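Local coordinates for protein fructose-bisphosphatase (Pyrococcus horikoshii, PDB 1VDW) that probably hydrolyses fructose 1,6-bisphosphate to fructose 6-phosphate and phosphate with magnesium, as a homodimeric member of the inositol monophosphatase superfamily, at residues P149-Y154 / L187-D192; H19-L24 / K48-I53; R198-A203 / F228-K233; K131-N136 / R210-I215; L61-V66 / Q75-T80. All blocks are in the same frame, centred on the assembly; numbering follows the deposited sequence.

Contact 1: P149-Y154 / L187-D192; sequences PSISFY and LDAVVD
Parallel strands 150-154 and 189-192, neighbours in the mixed five-stranded sheet, run only 11° apart and bond through Ser152, Val191 and Tyr154. Ser152 N donates to Ala189 O at 2.9 Å, Val191 N to Ser152 O, and Tyr154 N to Val191 O almost head-on (C=O...N angle 163°). The buried Ala189 N finds no partner. Where the strands begin, the Asp188 side chain joins in: its OD2 takes Ser150 N on the anti lone pair at 2.8 Å, while Asp188 N returns a bond to Ser150 O. The same carboxylate bridges to Arg143 and accepts from Asn240, and an alanine at Asp188 would probably leave Ser150 N and Arg143 without their shared acceptor. At the other end the Asp192 carboxylate, with CG anti to the backbone N (chi1 -170°), lies nearly parallel to the Tyr154 ring, Asp192 OD2 over one face, 3.6 Å from Tyr154 CG; Arg194 holds it by a salt bridge. Phe153 CD1 meets Val191 CG1 at 3.8 Å, side by side. Helices 160-164 and 242-250 pack on the face of Ile151, Phe153, Ala189 and Val191; helix 175-184 packs on the other, where its Glu178 binds Tyr154 OH.

Contact 2: H19-L24 / K48-I53; sequences HNIMPL and KVAENI
Ile21 and Ala50 make the closest backbone approach here, 6.6 Å between CA atoms, as the chain leaving helix 3-20 comes up beside helix 45-60; no hydrogen bond passes between the two segments. Contact rests on the tip of Ile21. Its chain is bent at both torsions, with CG1 anti to the carbonyl carbon (chi1 -58°), which carries CD1 onto helix 45-60. There CD1 presses on Val49 CG1 at 3.4 Å, tighter than usual for two methyl groups, and sits as close to the main-chain N of Ala50, whose CB it meets at 3.8 Å. The Ile21 and Val49 side chains overlap while pointing in opposite senses. One turn further along helix 45-60, Ile53 CD1 approaches Ile21 CG1 at 4.0 Å, and Ile53 CG2 lies 4.0 Å from Asn20 ND2, whose own bond goes back to Asp16 O within its helix. Leu24 only grazes Val49. Phe92 of helix 89-93 packs on both Ile21 and Leu24, and Ala50 lies close to Leu86, a predicted magnesium ligand. Such apolar packing between the two N-terminal helices, on the flank of the large sheet, belongs to the layered alpha-beta fold of the inositol monophosphatase superfamily.

Contact 3: R198-A203 / F228-K233; sequences RPTDIA and FSATEK
The Arg198 guanidinium lies between two groups of segment 228-233. Over the centre of one face, 3.5 Å above its plane, stands Lys233 NZ; over the opposite face lies Ala230 O, 2.8 Å from Arg198 NE but at an angle too poor for a hydrogen bond. Bends at chi2 and chi3 (-65° and -109°) fold the arginine against the loop, side by side with Lys233. Two like charges thus sit close together, each with a partner: Lys233 NZ donates to Thr231 O at 2.9 Å, and Arg198 NH1 forms a salt bridge with Glu68, a predicted magnesium ligand. A leucine at Arg198 would probably leave Glu68 without this charged mate and Lys233 without the flat group beneath it. Pro199 wedges alongside, CD 3.0 Å from Glu232 O, and Arg198 CA points its hydrogen at that same oxygen. Here helix 199-211 begins, with Arg198 at its N-cap and Asp201, another predicted magnesium ligand, in the first turn, as is the metal-binding aspartate of inositol monophosphatases. Asp201 OD2 accepts from Arg198 N at 2.9 Å. Farther out, Ser229 OG shapes the loop as an ST turn and ST motif, accepting from Thr231 N at 3.2 Å and from Glu232 N at 3.1 Å.

Contact 4: K131-N136 / R210-I215; sequences KGSYLN and REAGAI
Ser133 OG lies 3.3 Å from Glu211 CB, yet its hydrogen bond goes one turn back along helix 199-211, to Ile208 O. With OG anti to the carbonyl carbon (chi1 -74°), the hydroxyl reaches over the last turn of that helix, near the Ala212 main chain, while Ser133 CB faces Ala212 CB at 4.1 Å. Beside it, Glu211 arches over the start of strand 132-135. Its CG is anti to the backbone N (chi1 -177°), the chain then bends at chi2, and the flank of the side chain lies flat on the glycine main chain, CG 3.2 Å from Gly132 CA. Glu211 OE2 ends 3.2 Å from Gly132 N, at an angle too poor for a hydrogen bond; OE1, by contrast, accepts from Gly130 N just upstream. Gly132 has a phi of 152°, at which a side chain would run into the carbonyl of Lys131, and Lys131 with Gly132 forms a classic beta bulge opposite Ile128. Helix 199-211 ends in a Schellman motif, Gly213 N bonding to Arg210 O at 2.9 Å, and the chain turns from there toward strand 215-217. Ala212 also bonds to Val142 through the backbone and packs on Ala183 of helix 175-184. Since no hydrogen bond joins the two segments directly, the helix end is fastened to the strand and bulge by side chains that reach main-chain groups next door, Ser133 to Ile208 and Glu211 to Gly130, with close packing on bare glycine between them.

Contact 5: L61-V66 / Q75-T80; sequences LGVNVV and QGSDYT
Asn64 uses its backbone N and both ends of its amide on segment 75-80. Its OD1 accepts twice: from Gln75 N at 2.9 Å, in the carbonyl plane, and from Ser77 N at 3.2 Å, tilted out of that plane. ND2 donates twice, to Thr80 OG1 at 3.2 Å within its own amide plane, and to Ser77 O at 3.0 Å by a more bent bond that comes from above that carbonyl. This fixes the rotation of the amide, which CG, anti to the carbonyl carbon (chi1 -55°), holds over the Gln75-Ser77 turn. Asn64 N gives to Tyr79 O, opening the parallel pairing with Thr80. Gln75 reaches back the other way: its NE2 donates to Val63 O at 2.7 Å, nearly in its amide plane, and also to Lys59 O. Ser77 OG accepts from Tyr79 N at 3.0 Å, making an ST turn. Gly62 O accepts a hydrogen bond from a water that also donates to Gln75 O, 2.7 Å from each oxygen; a second water joins Ser77 OG and, weakly, Gly62 O. Apolar contact is slight, mainly Val63 CG1 on Tyr79 CB at 3.9 Å. Strand 64-67 lies between antiparallel 71-73 and parallel 79-84 in the large sheet; Trp6 of helix 3-20 and Phe58 of helix 45-60 pack on Val63, while Phe228 packs on Val66 and Thr80.

Overall arrangement
From the N terminus, contact 2 closes first, drawing helix 45-60 back onto the end of helix 3-20. Contact 5 follows in series, a short loop that brings strand 79-84 beside 64-67 in the large sheet. Contact 4 opens at 131-136, in that same sheet, and its long loop holds contact 1, nested inside it, where strands 150-154 and 189-193 pair in the second sheet. Contact 3 opens at 198-203, before contact 4 closes at 210-215, and itself closes at 228-233, so the two cross and share helix 199-211. Contacts 3 and 5 touch, Phe228 meeting Thr80 and Thr200 meeting Val66; contacts 1 and 5 lie on opposite sides of the chain's centre.

Contact 1: P149-Y154 / L187-D192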
# COMPACT_ATOMS: atom_id res chain seq x y z
N PRO A 149 4.35 17.27 4.29
CA PRO A 149 4.35 16.24 3.25
C PRO A 149 4.08 14.78 3.59
O PRO A 149 4.34 14.30 4.69
CB PRO A 149 5.71 16.43 2.58
CG PRO A 149 6.57 16.90 3.70
CD PRO A 149 5.68 17.90 4.40
N SER A 150 3.54 14.09 2.59
CA SER A 150 3.25 12.66 2.66
C SER A 150 4.19 12.09 1.61
O SER A 150 4.16 12.52 0.46
CB SER A 150 1.80 12.38 2.27
OG SER A 150 0.91 12.97 3.19
N ILE A 151 5.02 11.14 2.00
CA ILE A 151 5.99 10.59 1.06
C ILE A 151 6.11 9.08 1.06
O ILE A 151 5.69 8.42 2.00
CB ILE A 151 7.42 11.15 1.36
CG1 ILE A 151 7.99 10.50 2.62
CG2 ILE A 151 7.35 12.67 1.53
CD1 ILE A 151 9.49 10.75 2.82
N SER A 152 6.67 8.56 -0.02
CA SER A 152 7.00 7.14 -0.11
C SER A 152 8.47 7.16 0.35
O SER A 152 9.24 8.03 -0.07
CB SER A 152 6.87 6.64 -1.55
OG SER A 152 7.57 5.42 -1.74
N PHE A 153 8.84 6.21 1.19
CA PHE A 153 10.19 6.19 1.74
C PHE A 153 10.75 4.78 1.89
O PHE A 153 10.13 3.92 2.51
CB PHE A 153 10.18 6.91 3.10
CG PHE A 153 11.53 7.06 3.76
CD1 PHE A 153 12.67 7.35 3.01
CD2 PHE A 153 11.64 6.98 5.14
CE1 PHE A 153 13.90 7.56 3.65
CE2 PHE A 153 12.86 7.18 5.78
CZ PHE A 153 13.99 7.47 5.03
N TYR A 154 11.93 4.57 1.30
CA TYR A 154 12.65 3.30 1.36
C TYR A 154 14.10 3.58 1.75
O TYR A 154 14.77 4.39 1.11
CB TYR A 154 12.70 2.61 -0.01
CG TYR A 154 11.40 2.12 -0.58
CD1 TYR A 154 11.07 0.76 -0.56
CD2 TYR A 154 10.53 2.98 -1.23
CE1 TYR A 154 9.92 0.28 -1.17
CE2 TYR A 154 9.38 2.52 -1.85
CZ TYR A 154 9.09 1.16 -1.82
OH TYR A 154 7.97 0.68 -2.45
N LEU A 187 0.95 12.00 -3.42
CA LEU A 187 2.13 12.04 -2.55
C LEU A 187 2.92 13.29 -2.93
O LEU A 187 2.79 13.80 -4.04
CB LEU A 187 3.03 10.81 -2.77
CG LEU A 187 2.50 9.45 -2.31
CD1 LEU A 187 3.47 8.36 -2.78
CD2 LEU A 187 2.34 9.43 -0.80
N ASP A 188 3.75 13.76 -2.00
CA ASP A 188 4.58 14.94 -2.25
C ASP A 188 5.99 14.56 -2.68
O ASP A 188 6.69 15.34 -3.32
CB ASP A 188 4.64 15.81 -1.00
CG ASP A 188 3.28 16.30 -0.57
OD1 ASP A 188 2.71 17.17 -1.26
OD2 ASP A 188 2.79 15.80 0.46
N ALA A 189 6.42 13.35 -2.30
CA ALA A 189 7.76 12.89 -2.67
C ALA A 189 7.87 11.37 -2.61
O ALA A 189 7.06 10.70 -1.96
CB ALA A 189 8.81 13.52 -1.73
N VAL A 190 8.87 10.85 -3.31
CA VAL A 190 9.20 9.43 -3.35
C VAL A 190 10.70 9.39 -3.12
O VAL A 190 11.48 9.97 -3.89
CB VAL A 190 8.86 8.80 -4.71
CG1 VAL A 190 9.33 7.34 -4.73
CG2 VAL A 190 7.37 8.87 -4.96
N VAL A 191 11.10 8.71 -2.05
CA VAL A 191 12.50 8.63 -1.67
C VAL A 191 12.93 7.19 -1.52
O VAL A 191 12.39 6.46 -0.69
CB VAL A 191 12.71 9.35 -0.32
CG1 VAL A 191 14.18 9.31 0.08
CG2 VAL A 191 12.21 10.78 -0.41
N ASP A 192 13.89 6.77 -2.33
CA ASP A 192 14.41 5.41 -2.24
C ASP A 192 15.92 5.50 -2.29
O ASP A 192 16.50 5.79 -3.34
CB ASP A 192 13.91 4.54 -3.40
CG ASP A 192 14.22 3.06 -3.20
OD1 ASP A 192 15.30 2.74 -2.66
OD2 ASP A 192 13.38 2.22 -3.60

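Contact 2: H19-L24 / K48-I53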
# COMPACT_ATOMS: atom_id res chain seq x y z
N HIS A 19 -5.76 -10.85 -19.08
CA HIS A 19 -6.10 -12.21 -19.47
C HIS A 19 -5.17 -13.29 -18.94
O HIS A 19 -5.62 -14.36 -18.53
CB HIS A 19 -6.18 -12.32 -21.00
CG HIS A 19 -6.56 -13.68 -21.49
ND1 HIS A 19 -5.67 -14.73 -21.53
CD2 HIS A 19 -7.74 -14.17 -21.94
CE1 HIS A 19 -6.29 -15.81 -21.98
NE2 HIS A 19 -7.55 -15.49 -22.24
N ASN A 20 -3.87 -13.01 -18.92
CA ASN A 20 -2.89 -13.99 -18.48
C ASN A 20 -2.38 -13.84 -17.06
O ASN A 20 -2.00 -14.82 -16.43
CB ASN A 20 -1.69 -13.97 -19.43
CG ASN A 20 -2.04 -14.50 -20.80
OD1 ASN A 20 -2.14 -15.71 -21.00
ND2 ASN A 20 -2.22 -13.60 -21.76
N ILE A 21 -2.37 -12.61 -16.54
CA ILE A 21 -1.87 -12.37 -15.20
C ILE A 21 -2.92 -12.22 -14.11
O ILE A 21 -2.83 -12.87 -13.07
CB ILE A 21 -0.95 -11.12 -15.16
CG1 ILE A 21 0.22 -11.30 -16.13
CG2 ILE A 21 -0.45 -10.89 -13.75
CD1 ILE A 21 1.13 -12.47 -15.79
N MET A 22 -3.93 -11.38 -14.32
CA MET A 22 -4.93 -11.19 -13.27
C MET A 22 -5.64 -12.45 -12.78
O MET A 22 -5.99 -12.54 -11.60
CB MET A 22 -5.96 -10.13 -13.69
CG MET A 22 -5.42 -8.70 -13.65
SD MET A 22 -4.64 -8.24 -12.06
CE MET A 22 -6.07 -8.09 -11.01
N PRO A 23 -5.87 -13.45 -13.66
CA PRO A 23 -6.54 -14.64 -13.14
C PRO A 23 -5.68 -15.33 -12.09
O PRO A 23 -6.16 -16.18 -11.33
CB PRO A 23 -6.73 -15.50 -14.38
CG PRO A 23 -6.89 -14.49 -15.47
CD PRO A 23 -5.80 -13.49 -15.13
N LEU A 24 -4.40 -14.96 -12.04
CA LEU A 24 -3.46 -15.54 -11.09
C LEU A 24 -3.50 -14.85 -9.73
O LEU A 24 -2.96 -15.37 -8.76
CB LEU A 24 -2.04 -15.50 -11.66
CG LEU A 24 -1.77 -16.34 -12.91
CD1 LEU A 24 -0.33 -16.14 -13.36
CD2 LEU A 24 -2.04 -17.81 -12.62
N LYS A 48 7.33 -14.87 -14.62
CA LYS A 48 7.65 -15.44 -15.92
C LYS A 48 6.53 -15.23 -16.93
O LYS A 48 6.80 -14.92 -18.09
CB LYS A 48 7.94 -16.94 -15.78
CG LYS A 48 8.35 -17.62 -17.08
CD LYS A 48 9.58 -16.96 -17.70
CE LYS A 48 10.79 -17.05 -16.79
NZ LYS A 48 12.01 -16.49 -17.44
N VAL A 49 5.29 -15.40 -16.50
CA VAL A 49 4.17 -15.20 -17.40
C VAL A 49 4.13 -13.74 -17.83
O VAL A 49 3.93 -13.44 -19.00
CB VAL A 49 2.83 -15.58 -16.74
CG1 VAL A 49 1.67 -15.24 -17.67
CG2 VAL A 49 2.81 -17.07 -16.40
N ALA A 50 4.33 -12.84 -16.87
CA ALA A 50 4.32 -11.41 -17.18
C ALA A 50 5.43 -11.09 -18.16
O ALA A 50 5.25 -10.30 -19.09
CB ALA A 50 4.49 -10.60 -15.90
N GLU A 51 6.59 -11.70 -17.95
CA GLU A 51 7.73 -11.48 -18.82
C GLU A 51 7.46 -12.00 -20.23
O GLU A 51 7.75 -11.32 -21.22
CB GLU A 51 8.97 -12.16 -18.25
CG GLU A 51 10.22 -11.97 -19.09
CD GLU A 51 11.42 -12.71 -18.53
OE1 GLU A 51 11.37 -13.95 -18.45
OE2 GLU A 51 12.42 -12.04 -18.17
N ASN A 52 6.91 -13.20 -20.32
CA ASN A 52 6.62 -13.81 -21.62
C ASN A 52 5.74 -12.96 -22.51
O ASN A 52 6.05 -12.75 -23.68
CB ASN A 52 5.95 -15.18 -21.45
CG ASN A 52 6.91 -16.25 -20.99
OD1 ASN A 52 8.12 -16.11 -21.10
ND2 ASN A 52 6.37 -17.35 -20.47
N ILE A 53 4.63 -12.48 -21.97
CA ILE A 53 3.69 -11.69 -22.75
C ILE A 53 4.18 -10.32 -23.19
O ILE A 53 3.94 -9.90 -24.32
CB ILE A 53 2.35 -11.51 -22.00
CG1 ILE A 53 2.58 -10.82 -20.65
CG2 ILE A 53 1.69 -12.87 -21.79
CD1 ILE A 53 1.32 -10.58 -19.86

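Contact 3: R198-A203 / F228-K233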
# COMPACT_ATOMS: atom_id res chain seq x y z
N ARG A 198 16.68 -0.48 -10.01
CA ARG A 198 17.36 -0.58 -11.30
C ARG A 198 16.66 0.41 -12.24
O ARG A 198 15.53 0.82 -11.97
CB ARG A 198 17.24 -1.99 -11.87
CG ARG A 198 17.74 -3.08 -10.92
CD ARG A 198 19.24 -2.95 -10.68
NE ARG A 198 19.99 -4.02 -11.33
CZ ARG A 198 19.90 -5.30 -10.99
NH1 ARG A 198 19.10 -5.68 -10.01
NH2 ARG A 198 20.62 -6.21 -11.64
N PRO A 199 17.32 0.80 -13.34
CA PRO A 199 16.68 1.75 -14.27
C PRO A 199 15.34 1.23 -14.77
O PRO A 199 14.41 2.00 -15.02
CB PRO A 199 17.72 1.87 -15.38
CG PRO A 199 19.01 1.69 -14.65
CD PRO A 199 18.71 0.52 -13.74
N THR A 200 15.23 -0.09 -14.93
CA THR A 200 14.01 -0.72 -15.40
C THR A 200 12.83 -0.50 -14.44
O THR A 200 11.67 -0.47 -14.86
CB THR A 200 14.21 -2.23 -15.61
OG1 THR A 200 14.83 -2.80 -14.45
CG2 THR A 200 15.10 -2.48 -16.82
N ASP A 201 13.14 -0.35 -13.15
CA ASP A 201 12.10 -0.14 -12.15
C ASP A 201 11.51 1.26 -12.20
O ASP A 201 10.31 1.45 -11.98
CB ASP A 201 12.66 -0.31 -10.73
CG ASP A 201 13.08 -1.73 -10.43
OD1 ASP A 201 12.35 -2.67 -10.79
OD2 ASP A 201 14.15 -1.89 -9.80
N ILE A 202 12.35 2.24 -12.49
CA ILE A 202 11.93 3.63 -12.46
C ILE A 202 11.75 4.40 -13.75
O ILE A 202 11.22 5.51 -13.73
CB ILE A 202 12.92 4.45 -11.60
CG1 ILE A 202 14.30 4.46 -12.26
CG2 ILE A 202 13.02 3.86 -10.20
CD1 ILE A 202 15.29 5.41 -11.62
N ALA A 203 12.18 3.84 -14.88
CA ALA A 203 12.10 4.57 -16.13
C ALA A 203 10.76 5.23 -16.44
O ALA A 203 10.69 6.44 -16.63
CB ALA A 203 12.51 3.65 -17.28
N PHE A 228 20.20 2.65 -20.32
CA PHE A 228 19.70 1.38 -20.83
C PHE A 228 20.43 0.21 -20.19
O PHE A 228 21.03 -0.62 -20.87
CB PHE A 228 19.86 1.33 -22.36
CG PHE A 228 19.12 2.42 -23.07
CD1 PHE A 228 17.84 2.80 -22.67
CD2 PHE A 228 19.68 3.06 -24.17
CE1 PHE A 228 17.14 3.80 -23.34
CE2 PHE A 228 18.99 4.06 -24.84
CZ PHE A 228 17.72 4.43 -24.43
N SER A 229 20.37 0.16 -18.87
CA SER A 229 21.01 -0.89 -18.10
C SER A 229 19.99 -1.57 -17.19
O SER A 229 19.05 -0.93 -16.72
CB SER A 229 22.15 -0.31 -17.25
OG SER A 229 22.71 -1.31 -16.42
N ALA A 230 20.18 -2.86 -16.96
CA ALA A 230 19.28 -3.62 -16.10
C ALA A 230 20.01 -4.04 -14.83
O ALA A 230 19.44 -4.71 -13.97
CB ALA A 230 18.77 -4.85 -16.84
N THR A 231 21.27 -3.62 -14.71
CA THR A 231 22.09 -3.96 -13.55
C THR A 231 22.50 -2.76 -12.70
O THR A 231 22.79 -2.90 -11.51
CB THR A 231 23.36 -4.71 -13.99
OG1 THR A 231 24.11 -3.88 -14.89
CG2 THR A 231 23.00 -6.01 -14.68
N GLU A 232 22.53 -1.58 -13.32
CA GLU A 232 22.91 -0.36 -12.61
C GLU A 232 21.98 -0.08 -11.43
O GLU A 232 20.76 -0.10 -11.58
CB GLU A 232 22.89 0.82 -13.59
CG GLU A 232 23.05 2.18 -12.94
CD GLU A 232 23.05 3.31 -13.96
OE1 GLU A 232 22.96 4.49 -13.55
OE2 GLU A 232 23.13 3.02 -15.17
N LYS A 233 22.56 0.18 -10.26
CA LYS A 233 21.77 0.47 -9.07
C LYS A 233 21.50 1.96 -9.02
O LYS A 233 22.39 2.77 -9.27
CB LYS A 233 22.53 0.04 -7.81
CG LYS A 233 22.83 -1.45 -7.74
CD LYS A 233 21.56 -2.28 -7.72
CE LYS A 233 21.87 -3.77 -7.71
NZ LYS A 233 22.61 -4.19 -8.93

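Contact 4: K131-N136 / R210-I215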
# COMPACT_ATOMS: atom_id res chain seq x y z
N LYS A 131 4.07 17.11 -24.07
CA LYS A 131 2.62 17.23 -24.14
C LYS A 131 2.00 17.21 -22.75
O LYS A 131 1.25 18.12 -22.39
CB LYS A 131 2.02 16.11 -24.99
CG LYS A 131 0.52 16.26 -25.19
CD LYS A 131 -0.05 15.17 -26.08
CE LYS A 131 -1.55 15.34 -26.24
NZ LYS A 131 -1.92 16.66 -26.81
N GLY A 132 2.32 16.18 -21.97
CA GLY A 132 1.79 16.10 -20.63
C GLY A 132 1.66 14.67 -20.13
O GLY A 132 1.98 13.72 -20.83
N SER A 133 1.20 14.54 -18.88
CA SER A 133 0.98 13.23 -18.29
C SER A 133 -0.50 13.10 -18.05
O SER A 133 -1.18 14.10 -17.79
CB SER A 133 1.77 13.07 -16.99
OG SER A 133 3.14 12.88 -17.30
N TYR A 134 -1.00 11.87 -18.13
CA TYR A 134 -2.43 11.62 -18.00
C TYR A 134 -2.75 10.35 -17.22
O TYR A 134 -1.92 9.45 -17.09
CB TYR A 134 -3.03 11.46 -19.41
CG TYR A 134 -2.74 12.61 -20.34
CD1 TYR A 134 -3.66 13.64 -20.50
CD2 TYR A 134 -1.52 12.70 -21.01
CE1 TYR A 134 -3.38 14.74 -21.31
CE2 TYR A 134 -1.23 13.79 -21.83
CZ TYR A 134 -2.16 14.81 -21.97
OH TYR A 134 -1.87 15.90 -22.75
N LEU A 135 -3.97 10.31 -16.70
CA LEU A 135 -4.50 9.14 -16.01
C LEU A 135 -5.84 8.89 -16.69
O LEU A 135 -6.76 9.73 -16.62
CB LEU A 135 -4.73 9.41 -14.51
CG LEU A 135 -5.49 8.28 -13.81
CD1 LEU A 135 -4.79 6.94 -14.00
CD2 LEU A 135 -5.62 8.60 -12.33
N ASN A 136 -5.95 7.77 -17.38
CA ASN A 136 -7.17 7.42 -18.11
C ASN A 136 -7.59 8.55 -19.05
O ASN A 136 -8.79 8.82 -19.22
CB ASN A 136 -8.29 7.04 -17.15
CG ASN A 136 -8.01 5.73 -16.44
OD1 ASN A 136 -7.10 5.00 -16.83
ND2 ASN A 136 -8.78 5.42 -15.41
N ARG A 210 8.05 13.41 -14.16
CA ARG A 210 8.69 14.63 -14.66
C ARG A 210 7.75 15.45 -15.52
O ARG A 210 7.64 16.66 -15.33
CB ARG A 210 9.95 14.29 -15.45
CG ARG A 210 11.15 14.10 -14.58
CD ARG A 210 12.36 13.69 -15.38
NE ARG A 210 13.55 13.78 -14.54
CZ ARG A 210 14.71 13.19 -14.80
NH1 ARG A 210 14.84 12.44 -15.89
NH2 ARG A 210 15.73 13.33 -13.97
N GLU A 211 7.06 14.82 -16.46
CA GLU A 211 6.16 15.57 -17.32
C GLU A 211 5.02 16.17 -16.50
O GLU A 211 4.45 17.19 -16.88
CB GLU A 211 5.62 14.67 -18.44
CG GLU A 211 4.71 15.37 -19.45
CD GLU A 211 5.32 16.63 -20.06
OE1 GLU A 211 6.52 16.62 -20.39
OE2 GLU A 211 4.58 17.62 -20.23
N ALA A 212 4.71 15.55 -15.36
CA ALA A 212 3.65 16.04 -14.48
C ALA A 212 4.13 17.19 -13.60
O ALA A 212 3.35 17.76 -12.83
CB ALA A 212 3.11 14.90 -13.62
N GLY A 213 5.41 17.52 -13.69
CA GLY A 213 5.96 18.62 -12.91
C GLY A 213 6.89 18.25 -11.77
O GLY A 213 7.37 19.13 -11.05
N ALA A 214 7.16 16.97 -11.58
CA ALA A 214 8.04 16.55 -10.49
C ALA A 214 9.52 16.76 -10.82
O ALA A 214 9.91 16.79 -11.99
CB ALA A 214 7.81 15.08 -10.15
N ILE A 215 10.32 16.90 -9.77
CA ILE A 215 11.76 17.05 -9.89
C ILE A 215 12.29 15.70 -9.42
O ILE A 215 11.90 15.22 -8.35
CB ILE A 215 12.27 18.17 -8.97
CG1 ILE A 215 11.59 19.49 -9.33
CG2 ILE A 215 13.79 18.30 -9.09
CD1 ILE A 215 11.82 20.59 -8.32

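Contact 5: L61-V66 / Q75-T80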
# COMPACT_ATOMS: atom_id res chain seq x y z
N LEU A 61 8.50 -6.68 -32.31
CA LEU A 61 8.37 -5.40 -33.00
C LEU A 61 9.71 -4.98 -33.58
O LEU A 61 9.78 -4.04 -34.37
CB LEU A 61 7.86 -4.33 -32.04
CG LEU A 61 6.37 -4.38 -31.69
CD1 LEU A 61 6.08 -3.38 -30.58
CD2 LEU A 61 5.54 -4.07 -32.93
N GLY A 62 10.76 -5.67 -33.16
CA GLY A 62 12.10 -5.36 -33.65
C GLY A 62 12.83 -4.24 -32.95
O GLY A 62 13.83 -3.74 -33.46
N VAL A 63 12.35 -3.84 -31.77
CA VAL A 63 13.01 -2.76 -31.03
C VAL A 63 13.97 -3.33 -29.99
O VAL A 63 13.93 -4.52 -29.69
CB VAL A 63 11.97 -1.85 -30.32
CG1 VAL A 63 10.99 -1.29 -31.34
CG2 VAL A 63 11.22 -2.64 -29.24
N ASN A 64 14.83 -2.47 -29.45
CA ASN A 64 15.77 -2.90 -28.42
C ASN A 64 14.97 -3.01 -27.13
O ASN A 64 14.04 -2.23 -26.91
CB ASN A 64 16.90 -1.88 -28.24
CG ASN A 64 17.62 -1.57 -29.54
OD1 ASN A 64 17.93 -2.46 -30.32
ND2 ASN A 64 17.90 -0.29 -29.76
N VAL A 65 15.32 -3.97 -26.29
CA VAL A 65 14.59 -4.16 -25.04
C VAL A 65 15.51 -4.28 -23.84
O VAL A 65 16.53 -4.97 -23.89
CB VAL A 65 13.71 -5.43 -25.10
CG1 VAL A 65 12.85 -5.52 -23.85
CG2 VAL A 65 12.84 -5.40 -26.34
N VAL A 66 15.14 -3.60 -22.76
CA VAL A 66 15.90 -3.65 -21.53
C VAL A 66 14.95 -4.05 -20.41
O VAL A 66 13.96 -3.37 -20.15
CB VAL A 66 16.52 -2.27 -21.18
CG1 VAL A 66 17.36 -2.39 -19.92
CG2 VAL A 66 17.38 -1.78 -22.34
N GLN A 75 18.75 -5.14 -30.96
CA GLN A 75 18.30 -5.54 -32.29
C GLN A 75 18.63 -4.46 -33.31
O GLN A 75 18.01 -4.39 -34.37
CB GLN A 75 16.79 -5.80 -32.29
CG GLN A 75 16.31 -6.75 -31.19
CD GLN A 75 15.00 -7.42 -31.54
OE1 GLN A 75 14.97 -8.39 -32.30
NE2 GLN A 75 13.90 -6.91 -31.00
N GLY A 76 19.61 -3.62 -32.99
CA GLY A 76 20.01 -2.55 -33.89
C GLY A 76 18.88 -1.62 -34.26
O GLY A 76 18.86 -1.06 -35.35
N SER A 77 17.93 -1.45 -33.34
CA SER A 77 16.78 -0.59 -33.58
C SER A 77 17.05 0.85 -33.14
O SER A 77 17.96 1.12 -32.36
CB SER A 77 15.56 -1.12 -32.84
OG SER A 77 14.46 -0.24 -32.97
N ASP A 78 16.24 1.77 -33.66
CA ASP A 78 16.35 3.17 -33.32
C ASP A 78 15.45 3.47 -32.12
O ASP A 78 15.37 4.61 -31.65
CB ASP A 78 15.98 4.05 -34.53
CG ASP A 78 14.67 3.65 -35.17
OD1 ASP A 78 14.35 2.44 -35.19
OD2 ASP A 78 13.95 4.54 -35.67
N TYR A 79 14.79 2.43 -31.61
CA TYR A 79 13.90 2.53 -30.46
C TYR A 79 14.30 1.53 -29.39
O TYR A 79 14.66 0.39 -29.69
CB TYR A 79 12.46 2.26 -30.88
CG TYR A 79 11.81 3.39 -31.64
CD1 TYR A 79 11.27 4.48 -30.97
CD2 TYR A 79 11.75 3.38 -33.03
CE1 TYR A 79 10.68 5.54 -31.66
CE2 TYR A 79 11.17 4.42 -33.74
CZ TYR A 79 10.63 5.50 -33.05
OH TYR A 79 10.05 6.53 -33.74
N THR A 80 14.22 1.96 -28.13
CA THR A 80 14.56 1.09 -27.01
C THR A 80 13.45 1.18 -25.97
O THR A 80 12.98 2.27 -25.64
CB THR A 80 15.88 1.52 -26.33
OG1 THR A 80 16.93 1.51 -27.31
CG2 THR A 80 16.24 0.55 -25.21
O HOH W 1 13.51 -0.99 -35.34
O HOH W 2 15.54 -4.18 -35.50